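Local atomic coordinates of tryptophan decarboxylase 1 (Oryza sativa subsp. japonica, PDB entry 6KHN), a protein that catalyses the pyridoxal 5'-phosphate-dependent decarboxylation of L-tryptophan to tryptamine and of 5-hydroxy-L-tryptophan to serotonin, on the route of serotonin biosynthesis in rice. Residues Ala283-Ala288 against Glu319-Ile324; Ala210-Ser215 against Thr273-Val278; Glu139-Asp144 against Lys388-Met393. One frame throughout, in Å; residues are numbered along the deposited sequence.

Contact 1. Residues Ala283-Ala288 against Glu319-Ile324; sequences AVADVA and ERVDSI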
loop_
_atom_site.group_PDB
_atom_site.type_symbol
_atom_site.label_atom_id
_atom_site.label_comp_id
_atom_site.label_asym_id
_atom_site.label_seq_id
_atom_site.Cartn_x
_atom_site.Cartn_y
_atom_site.Cartn_z
ATOM N N ALA A 283 9.711 -22.036 21.625
ATOM C CA ALA A 283 8.774 -22.496 22.642
ATOM C C ALA A 283 7.344 -22.094 22.300
ATOM O O ALA A 283 6.401 -22.854 22.562
ATOM C CB ALA A 283 9.177 -21.946 24.007
ATOM N N VAL A 284 7.158 -20.909 21.703
ATOM C CA VAL A 284 5.807 -20.486 21.349
ATOM C C VAL A 284 5.239 -21.397 20.270
ATOM O O VAL A 284 4.065 -21.801 20.319
ATOM C CB VAL A 284 5.807 -19.008 20.916
ATOM C CG1 VAL A 284 4.472 -18.635 20.284
ATOM C CG2 VAL A 284 6.087 -18.107 22.112
ATOM N N ALA A 285 6.068 -21.749 19.289
ATOM C CA ALA A 285 5.623 -22.638 18.224
ATOM C C ALA A 285 5.260 -24.005 18.787
ATOM O O ALA A 285 4.272 -24.617 18.371
ATOM C CB ALA A 285 6.715 -22.753 17.157
ATOM N N ASP A 286 6.029 -24.476 19.765
ATOM C CA ASP A 286 5.763 -25.786 20.354
ATOM C C ASP A 286 4.463 -25.785 21.155
ATOM O O ASP A 286 3.695 -26.752 21.106
ATOM C CB ASP A 286 6.953 -26.205 21.222
ATOM C CG ASP A 286 8.182 -26.581 20.388
ATOM O OD1 ASP A 286 8.045 -26.704 19.144
ATOM O OD2 ASP A 286 9.285 -26.746 20.971
ATOM N N VAL A 287 4.182 -24.700 21.878
ATOM C CA VAL A 287 2.915 -24.605 22.595
ATOM C C VAL A 287 1.749 -24.621 21.614
ATOM O O VAL A 287 0.763 -25.350 21.796
ATOM C CB VAL A 287 2.898 -23.344 23.469
ATOM C CG1 VAL A 287 1.511 -23.091 23.973
ATOM C CG2 VAL A 287 3.868 -23.498 24.621
ATOM N N ALA A 288 1.859 -23.835 20.538
ATOM C CA ALA A 288 0.764 -23.680 19.589
ATOM C C ALA A 288 0.570 -24.930 18.740
ATOM O O ALA A 288 -0.533 -25.180 18.242
ATOM C CB ALA A 288 1.031 -22.460 18.698
ATOM N N GLU A 319 12.036 -22.161 12.059
ATOM C CA GLU A 319 11.762 -23.292 11.171
ATOM C C GLU A 319 10.470 -24.029 11.530
ATOM O O GLU A 319 9.999 -24.841 10.727
ATOM C CB GLU A 319 12.949 -24.269 11.170
ATOM C CG GLU A 319 13.256 -24.904 12.533
ATOM C CD GLU A 319 14.193 -24.060 13.416
ATOM O OE1 GLU A 319 14.436 -22.856 13.121
ATOM O OE2 GLU A 319 14.680 -24.609 14.431
ATOM N N ARG A 320 9.865 -23.744 12.685
ATOM C CA ARG A 320 8.602 -24.366 13.063
ATOM C C ARG A 320 7.419 -23.399 13.072
ATOM O O ARG A 320 6.342 -23.779 13.536
ATOM C CB ARG A 320 8.728 -25.029 14.440
ATOM C CG ARG A 320 10.007 -25.832 14.638
ATOM C CD ARG A 320 9.878 -26.839 15.794
ATOM N NE ARG A 320 10.028 -26.213 17.105
ATOM C CZ ARG A 320 11.176 -25.736 17.583
ATOM N NH1 ARG A 320 12.295 -25.807 16.861
ATOM N NH2 ARG A 320 11.204 -25.192 18.791
ATOM N N VAL A 321 7.574 -22.163 12.599
ATOM C CA VAL A 321 6.450 -21.231 12.538
ATOM C C VAL A 321 5.846 -21.284 11.142
ATOM O O VAL A 321 6.403 -21.880 10.223
ATOM C CB VAL A 321 6.852 -19.790 12.931
ATOM C CG1 VAL A 321 7.548 -19.794 14.285
ATOM C CG2 VAL A 321 7.708 -19.125 11.827
ATOM N N ASP A 322 4.678 -20.659 10.976
ATOM C CA ASP A 322 4.017 -20.642 9.674
ATOM C C ASP A 322 4.397 -19.441 8.819
ATOM O O ASP A 322 4.330 -19.525 7.584
ATOM C CB ASP A 322 2.505 -20.657 9.854
ATOM C CG ASP A 322 2.027 -21.944 10.460
ATOM O OD1 ASP A 322 1.938 -22.937 9.712
ATOM O OD2 ASP A 322 1.790 -21.964 11.687
ATOM N N SER A 323 4.780 -18.330 9.438
ATOM C CA SER A 323 5.018 -17.103 8.696
ATOM C C SER A 323 5.840 -16.164 9.550
ATOM O O SER A 323 5.793 -16.214 10.786
ATOM C CB SER A 323 3.715 -16.423 8.284
ATOM O OG SER A 323 2.859 -16.247 9.393
ATOM N N ILE A 324 6.597 -15.311 8.869
ATOM C CA ILE A 324 7.389 -14.285 9.528
ATOM C C ILE A 324 7.436 -13.087 8.600
ATOM O O ILE A 324 7.488 -13.231 7.375
ATOM C CB ILE A 324 8.801 -14.797 9.906
ATOM C CG1 ILE A 324 9.633 -13.689 10.556
ATOM C CG2 ILE A 324 9.523 -15.386 8.698
ATOM C CD1 ILE A 324 10.955 -14.179 11.122
#
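Arg320 reaches back from the 3-10 turn at its end of 319-324 to the helix that carries Ala285 and Asp286. Its CB is the first atom to touch, resting on the methyl of Ala285 with CB to CB at 4.1 Å. CG carries the chain on toward Asp286. CD then comes up to the carboxylate of Asp286, with Arg320 CD 3.8 Å from Asp286 OD1. The chain bends at chi3 (-79°), and this bend brings NE in beside Asp286. Arg320 NE donates to Asp286 OD1 at 2.9 Å. The bond is fairly straight, with an N-H...O angle of 154°. OD1 is approached on its syn side, though from out of the carboxylate plane. Arg320 NH2 gives a second, weak bond to Asp286 OD2 at 3.3 Å. The guanidinium and carboxylate planes lie 29° apart, so the pairing is not flat. Arg320 NH1 has a long salt bridge to Glu319 OE2, at 3.6 Å. One arginine thus joins two acids in a small network. These charged ends lie at the exposed side of the contact.

Helix 281-289 is the crossover of a beta-alpha-beta unit between strands 262-269 and 294-298 of the mixed sheet. Segment 319-324 leads into strand 323-326, which runs parallel to 294-298 beside it. The contact therefore ties a covering helix to the turn that starts the next strand.

Below the charges the packing is apolar. Ala285 CB points at the turn and meets Arg320 O at 3.8 Å. Ala285 CB also touches Val321 CG1 at 4.2 Å. Val321 rests in turn on Val295 of strand 294-298 and on Phe156. Val284 and Val287 of the same helix as Ala285 pack on helix 246-258.

Contact 2. Residues Ala210-Ser215 against Thr273-Val278; sequences ADQTHS and TSSNAV. With PLP (pyridoxal-5'-phosphate), chain C.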
loop_
_atom_site.group_PDB
_atom_site.type_symbol
_atom_site.label_atom_id
_atom_site.label_comp_id
_atom_site.label_asym_id
_atom_site.label_seq_id
_atom_site.Cartn_x
_atom_site.Cartn_y
_atom_site.Cartn_z
ATOM N N ALA A 210 1.130 -11.553 23.048
ATOM C CA ALA A 210 1.528 -10.835 24.252
ATOM C C ALA A 210 0.943 -9.422 24.250
ATOM O O ALA A 210 0.590 -8.864 23.206
ATOM C CB ALA A 210 3.052 -10.765 24.365
ATOM N N ASP A 211 0.836 -8.839 25.445
ATOM C CA ASP A 211 0.336 -7.476 25.536
ATOM C C ASP A 211 1.319 -6.450 24.970
ATOM O O ASP A 211 0.923 -5.306 24.746
ATOM C CB ASP A 211 -0.020 -7.132 26.991
ATOM C CG ASP A 211 1.190 -7.138 27.938
ATOM O OD1 ASP A 211 2.352 -7.241 27.491
ATOM O OD2 ASP A 211 0.968 -7.041 29.171
ATOM N N GLN A 212 2.582 -6.828 24.757
ATOM C CA GLN A 212 3.568 -5.982 24.100
ATOM C C GLN A 212 3.463 -6.029 22.579
ATOM O O GLN A 212 4.260 -5.380 21.899
ATOM C CB GLN A 212 4.983 -6.399 24.517
ATOM C CG GLN A 212 5.261 -6.316 26.003
ATOM C CD GLN A 212 5.010 -4.924 26.550
ATOM O OE1 GLN A 212 5.730 -3.977 26.231
ATOM N NE2 GLN A 212 3.976 -4.789 27.371
ATOM N N THR A 213 2.530 -6.796 22.026
ATOM C CA THR A 213 2.413 -6.879 20.580
ATOM C C THR A 213 1.840 -5.571 20.049
ATOM O O THR A 213 0.983 -4.955 20.688
ATOM C CB THR A 213 1.530 -8.069 20.181
ATOM O OG1 THR A 213 2.150 -9.289 20.602
ATOM C CG2 THR A 213 1.343 -8.121 18.665
ATOM N N HIS A 214 2.341 -5.133 18.891
ATOM C CA HIS A 214 1.925 -3.851 18.336
ATOM C C HIS A 214 0.415 -3.809 18.150
ATOM O O HIS A 214 -0.206 -4.800 17.767
ATOM C CB HIS A 214 2.628 -3.589 17.001
ATOM C CG HIS A 214 2.491 -2.179 16.512
ATOM N ND1 HIS A 214 1.300 -1.657 16.056
ATOM C CD2 HIS A 214 3.403 -1.183 16.394
ATOM C CE1 HIS A 214 1.481 -0.401 15.684
ATOM N NE2 HIS A 214 2.750 -0.090 15.877
ATOM N N SER A 215 -0.179 -2.646 18.416
ATOM C CA SER A 215 -1.636 -2.549 18.400
ATOM C C SER A 215 -2.233 -2.849 17.032
ATOM O O SER A 215 -3.413 -3.202 16.950
ATOM C CB SER A 215 -2.071 -1.160 18.848
ATOM O OG SER A 215 -1.413 -0.192 18.067
ATOM N N THR A 273 7.632 -3.064 19.968
ATOM C CA THR A 273 7.681 -1.642 19.663
ATOM C C THR A 273 8.054 -0.826 20.900
ATOM O O THR A 273 8.865 0.101 20.817
ATOM C CB THR A 273 6.341 -1.201 19.064
ATOM O OG1 THR A 273 6.324 0.215 18.918
ATOM C CG2 THR A 273 5.191 -1.590 19.968
ATOM N N SER A 274 7.531 -1.199 22.069
ATOM C CA SER A 274 7.687 -0.349 23.245
ATOM C C SER A 274 9.089 -0.448 23.847
ATOM O O SER A 274 9.766 0.568 24.039
ATOM C CB SER A 274 6.618 -0.719 24.280
ATOM O OG SER A 274 6.967 -0.247 25.562
ATOM N N SER A 275 9.546 -1.664 24.151
ATOM C CA SER A 275 10.790 -1.847 24.887
ATOM C C SER A 275 11.727 -2.855 24.236
ATOM O O SER A 275 12.772 -3.176 24.824
ATOM C CB SER A 275 10.490 -2.274 26.336
ATOM O OG SER A 275 10.134 -3.656 26.409
ATOM N N ASN A 276 11.377 -3.374 23.050
ATOM C CA ASN A 276 12.226 -4.308 22.303
ATOM C C ASN A 276 12.365 -5.645 23.037
ATOM O O ASN A 276 13.432 -6.270 23.029
ATOM C CB ASN A 276 13.607 -3.701 22.014
ATOM C CG ASN A 276 13.736 -3.130 20.605
ATOM O OD1 ASN A 276 12.760 -3.030 19.849
ATOM N ND2 ASN A 276 14.952 -2.742 20.254
ATOM N N ALA A 277 11.288 -6.080 23.691
ATOM C CA ALA A 277 11.224 -7.440 24.206
ATOM C C ALA A 277 11.258 -8.425 23.040
ATOM O O ALA A 277 10.927 -8.085 21.895
ATOM C CB ALA A 277 9.956 -7.651 25.035
ATOM N N VAL A 278 11.688 -9.650 23.339
ATOM C CA VAL A 278 11.806 -10.722 22.353
ATOM C C VAL A 278 11.060 -11.942 22.877
ATOM O O VAL A 278 11.357 -12.434 23.967
ATOM C CB VAL A 278 13.269 -11.085 22.065
ATOM C CG1 VAL A 278 13.336 -12.357 21.209
ATOM C CG2 VAL A 278 13.969 -9.919 21.380
HETATM N N1 PLP C . 5.295 -4.318 14.522
HETATM C C2 PLP C . 6.428 -3.911 15.204
HETATM C C2A PLP C . 7.193 -4.846 16.097
HETATM C C3 PLP C . 6.880 -2.605 15.061
HETATM O O3 PLP C . 8.006 -2.259 15.760
HETATM C C4 PLP C . 6.208 -1.683 14.234
HETATM C C4A PLP C . 6.791 -0.322 13.934
HETATM C C5 PLP C . 5.068 -2.096 13.536
HETATM C C6 PLP C . 4.623 -3.418 13.694
HETATM C C5A PLP C . 4.328 -1.109 12.634
HETATM O O4P PLP C . 3.662 -1.795 11.580
HETATM P P PLP C . 3.130 -1.064 10.216
HETATM O O1P PLP C . 3.041 0.420 10.536
HETATM O O2P PLP C . 4.097 -1.310 9.043
HETATM O O3P PLP C . 1.754 -1.579 9.822
HETATM O O HOH W 1 5.313 -3.095 22.706
HETATM O O HOH W 2 5.461 -4.810 19.370
HETATM O O HOH W 3 8.000 -4.234 25.173
#
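The loops after strands 205-210 and 262-269 form part of the pyridoxal 5'-phosphate pocket, where His214 and Thr273 meet beside the cofactor. His214 binds serotonin. Thr273 is assigned to cofactor binding by similarity. The imidazole lies against the cofactor's pyridine ring, with His214 CD2 3.4 Å from PLP C5. PLP C5A sits over one imidazole face, offset toward the rim. His214 CG is anti to the backbone N (chi1 -167°), which carries the ring toward the cofactor. His214 CD2 also meets Thr273 CB at 4.0 Å, obliquely to the ring. Thr273 CB is also 3.8 Å from PLP O3. His214 ND1 caps the following helix by accepting from Thr216 N. With an alanine here, the cofactor ring would probably lose this packing and Thr216 N its cap.

No direct hydrogen bond joins the two loops. Three waters bridge them. Waters 1 and 2 both donate to Gln212 O. Water 1 accepts from Ser274 N at 3.0 Å, and water 2 from Thr273 N at 2.8 Å. Water 3 donates to Gln212 OE1 and hydrogen-bonds Ser275 OG. Gln212 NE2 donates to Asp211 OD1 at 2.9 Å from above the carboxylate plane. The amide is thus held at both ends, which settles its rotation. Ser274 OG turns to Thr476 OG1. Gln212 O serves two backbone N-H groups of the facing loop through water, and the ring contacts of His214 with the cofactor are van der Waals in kind.

Contact 3. Residues Glu139-Asp144 against Lys388-Met393; sequences EVLALD and KLWMVM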
loop_
_atom_site.group_PDB
_atom_site.type_symbol
_atom_site.label_atom_id
_atom_site.label_comp_id
_atom_site.label_asym_id
_atom_site.label_seq_id
_atom_site.Cartn_x
_atom_site.Cartn_y
_atom_site.Cartn_z
ATOM N N GLU A 139 11.198 -9.149 -7.596
ATOM C CA GLU A 139 10.670 -9.211 -6.242
ATOM C C GLU A 139 10.969 -10.570 -5.611
ATOM O O GLU A 139 11.427 -10.650 -4.466
ATOM C CB GLU A 139 9.170 -8.931 -6.259
ATOM C CG GLU A 139 8.446 -9.262 -4.932
ATOM C CD GLU A 139 7.174 -8.411 -4.756
ATOM O OE1 GLU A 139 7.040 -7.350 -5.460
ATOM O OE2 GLU A 139 6.317 -8.794 -3.927
ATOM N N VAL A 140 10.748 -11.648 -6.364
ATOM C CA VAL A 140 11.109 -12.982 -5.881
ATOM C C VAL A 140 12.605 -13.066 -5.597
ATOM O O VAL A 140 13.034 -13.594 -4.566
ATOM C CB VAL A 140 10.675 -14.051 -6.896
ATOM C CG1 VAL A 140 11.348 -15.376 -6.582
ATOM C CG2 VAL A 140 9.159 -14.203 -6.865
ATOM N N LEU A 141 13.422 -12.559 -6.521
ATOM C CA LEU A 141 14.864 -12.594 -6.313
ATOM C C LEU A 141 15.246 -11.807 -5.071
ATOM O O LEU A 141 16.044 -12.280 -4.255
ATOM C CB LEU A 141 15.592 -12.046 -7.548
ATOM C CG LEU A 141 17.116 -12.003 -7.430
ATOM C CD1 LEU A 141 17.694 -13.403 -7.564
ATOM C CD2 LEU A 141 17.723 -11.077 -8.468
ATOM N N ALA A 142 14.676 -10.609 -4.903
ATOM C CA ALA A 142 15.021 -9.783 -3.747
ATOM C C ALA A 142 14.608 -10.463 -2.444
ATOM O O ALA A 142 15.362 -10.440 -1.462
ATOM C CB ALA A 142 14.379 -8.395 -3.863
ATOM N N LEU A 143 13.420 -11.080 -2.423
ATOM C CA LEU A 143 12.997 -11.840 -1.247
ATOM C C LEU A 143 13.938 -13.007 -0.979
ATOM O O LEU A 143 14.280 -13.292 0.174
ATOM C CB LEU A 143 11.557 -12.336 -1.427
ATOM C CG LEU A 143 10.508 -11.212 -1.340
ATOM C CD1 LEU A 143 9.165 -11.562 -2.045
ATOM C CD2 LEU A 143 10.280 -10.795 0.110
ATOM N N ASP A 144 14.375 -13.694 -2.034
ATOM C CA ASP A 144 15.291 -14.814 -1.840
ATOM C C ASP A 144 16.633 -14.348 -1.278
ATOM O O ASP A 144 17.178 -14.982 -0.365
ATOM C CB ASP A 144 15.489 -15.568 -3.153
ATOM C CG ASP A 144 16.015 -16.965 -2.928
ATOM O OD1 ASP A 144 17.246 -17.119 -2.806
ATOM O OD2 ASP A 144 15.197 -17.905 -2.828
ATOM N N LYS A 388 13.773 -1.270 -5.538
ATOM C CA LYS A 388 14.541 -0.546 -4.523
ATOM C C LYS A 388 15.215 -1.505 -3.547
ATOM O O LYS A 388 16.365 -1.278 -3.139
ATOM C CB LYS A 388 13.646 0.449 -3.768
ATOM C CG LYS A 388 12.572 -0.169 -2.862
ATOM C CD LYS A 388 11.786 0.931 -2.144
ATOM C CE LYS A 388 10.438 0.426 -1.669
ATOM N NZ LYS A 388 9.514 1.553 -1.292
ATOM N N LEU A 389 14.526 -2.594 -3.171
ATOM C CA LEU A 389 15.131 -3.543 -2.242
ATOM C C LEU A 389 16.313 -4.264 -2.891
ATOM O O LEU A 389 17.378 -4.407 -2.275
ATOM C CB LEU A 389 14.071 -4.531 -1.744
ATOM C CG LEU A 389 14.496 -5.602 -0.733
ATOM C CD1 LEU A 389 15.241 -4.995 0.462
ATOM C CD2 LEU A 389 13.277 -6.416 -0.271
ATOM N N TRP A 390 16.162 -4.687 -4.149
ATOM C CA TRP A 390 17.294 -5.285 -4.861
ATOM C C TRP A 390 18.456 -4.301 -5.011
ATOM O O TRP A 390 19.624 -4.682 -4.855
ATOM C CB TRP A 390 16.852 -5.782 -6.232
ATOM C CG TRP A 390 17.995 -6.159 -7.129
ATOM C CD1 TRP A 390 18.725 -7.316 -7.083
ATOM C CD2 TRP A 390 18.533 -5.385 -8.217
ATOM N NE1 TRP A 390 19.678 -7.306 -8.073
ATOM C CE2 TRP A 390 19.588 -6.133 -8.777
ATOM C CE3 TRP A 390 18.228 -4.134 -8.762
ATOM C CZ2 TRP A 390 20.338 -5.679 -9.863
ATOM C CZ3 TRP A 390 18.982 -3.673 -9.854
ATOM C CH2 TRP A 390 20.023 -4.452 -10.389
ATOM N N MET A 391 18.154 -3.029 -5.283
ATOM C CA MET A 391 19.209 -2.042 -5.502
ATOM C C MET A 391 20.027 -1.805 -4.243
ATOM O O MET A 391 21.246 -1.620 -4.318
ATOM C CB MET A 391 18.605 -0.724 -5.994
ATOM C CG MET A 391 18.300 -0.699 -7.481
ATOM S SD MET A 391 18.199 0.981 -8.158
ATOM C CE MET A 391 18.114 0.618 -9.909
ATOM N N VAL A 392 19.372 -1.771 -3.083
ATOM C CA VAL A 392 20.094 -1.647 -1.814
ATOM C C VAL A 392 21.093 -2.792 -1.661
ATOM O O VAL A 392 22.293 -2.567 -1.473
ATOM C CB VAL A 392 19.111 -1.597 -0.628
ATOM C CG1 VAL A 392 19.845 -1.781 0.689
ATOM C CG2 VAL A 392 18.369 -0.270 -0.619
ATOM N N MET A 393 20.612 -4.039 -1.755
ATOM C CA MET A 393 21.494 -5.196 -1.585
ATOM C C MET A 393 22.574 -5.256 -2.667
ATOM O O MET A 393 23.745 -5.493 -2.365
ATOM C CB MET A 393 20.669 -6.484 -1.574
ATOM C CG MET A 393 19.897 -6.701 -0.279
ATOM S SD MET A 393 18.926 -8.238 -0.220
ATOM C CE MET A 393 17.638 -7.905 -1.407
#
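Next to Leu389, which packs on Ala142, stands Lys388, whose NZ is gripped by Asp116 OD2, Cys335 O and Asp337 O. The carboxylate and the two carbonyls satisfy the ammonium group of this buried lysine. No hydrogen bond joins the two segments; the side chains that meet are apolar. Ala142 sits at the middle, its CB pointing at the other helix. Ala142 CB meets Leu389 CG at 4.2 Å and Trp390 CB at 4.3 Å. Met393 CE comes within 4.1 Å of the same Ala142 CB. The methionine is bent at chi3 (-69°), which folds its methyl back over the alanine, where Met393 CE lies 3.4 Å from Ala142 O.

The contact joins helix 133-149 to the long helix 386-420. Their segment axes approach to 9.1 Å at 45°, and the small alanine lets the backbones come close: Ala142 CA and Trp390 CA are 5.2 Å apart. Leu141 CD2 touches Trp390 CD1 at 4.1 Å, meeting the indole obliquely. The indole also meets the ring of Trp145, one turn after Leu141 in helix 133-149, with planes at about 45°. Across the dimer interface, Leu141 packs on Arg67 and Trp390 on Glu83 of the second subunit.

How the contacts relate
All three contacts lie in the pyridoxal-dependent decarboxylase region. Contact 2 alone among them touches the cofactor. Contacts 1 and 3 are away from the annotated sites. Along the chain, contact 3 closes a long loop that encloses the other two, with contact 2 completed before contact 1 begins. The centres of contacts 1 and 2 are 18 Å apart, and the loop holding 273-278 leads into helix 281-289, which carries 283-288. Contact 3 lies across the chain's centre from contact 2, 28 Å between centres, and its centre is 26 Å from that of contact 1. Tyr342 spans part of that gap: it hydrogen-bonds Leu143 and pairs through its backbone with Ile324.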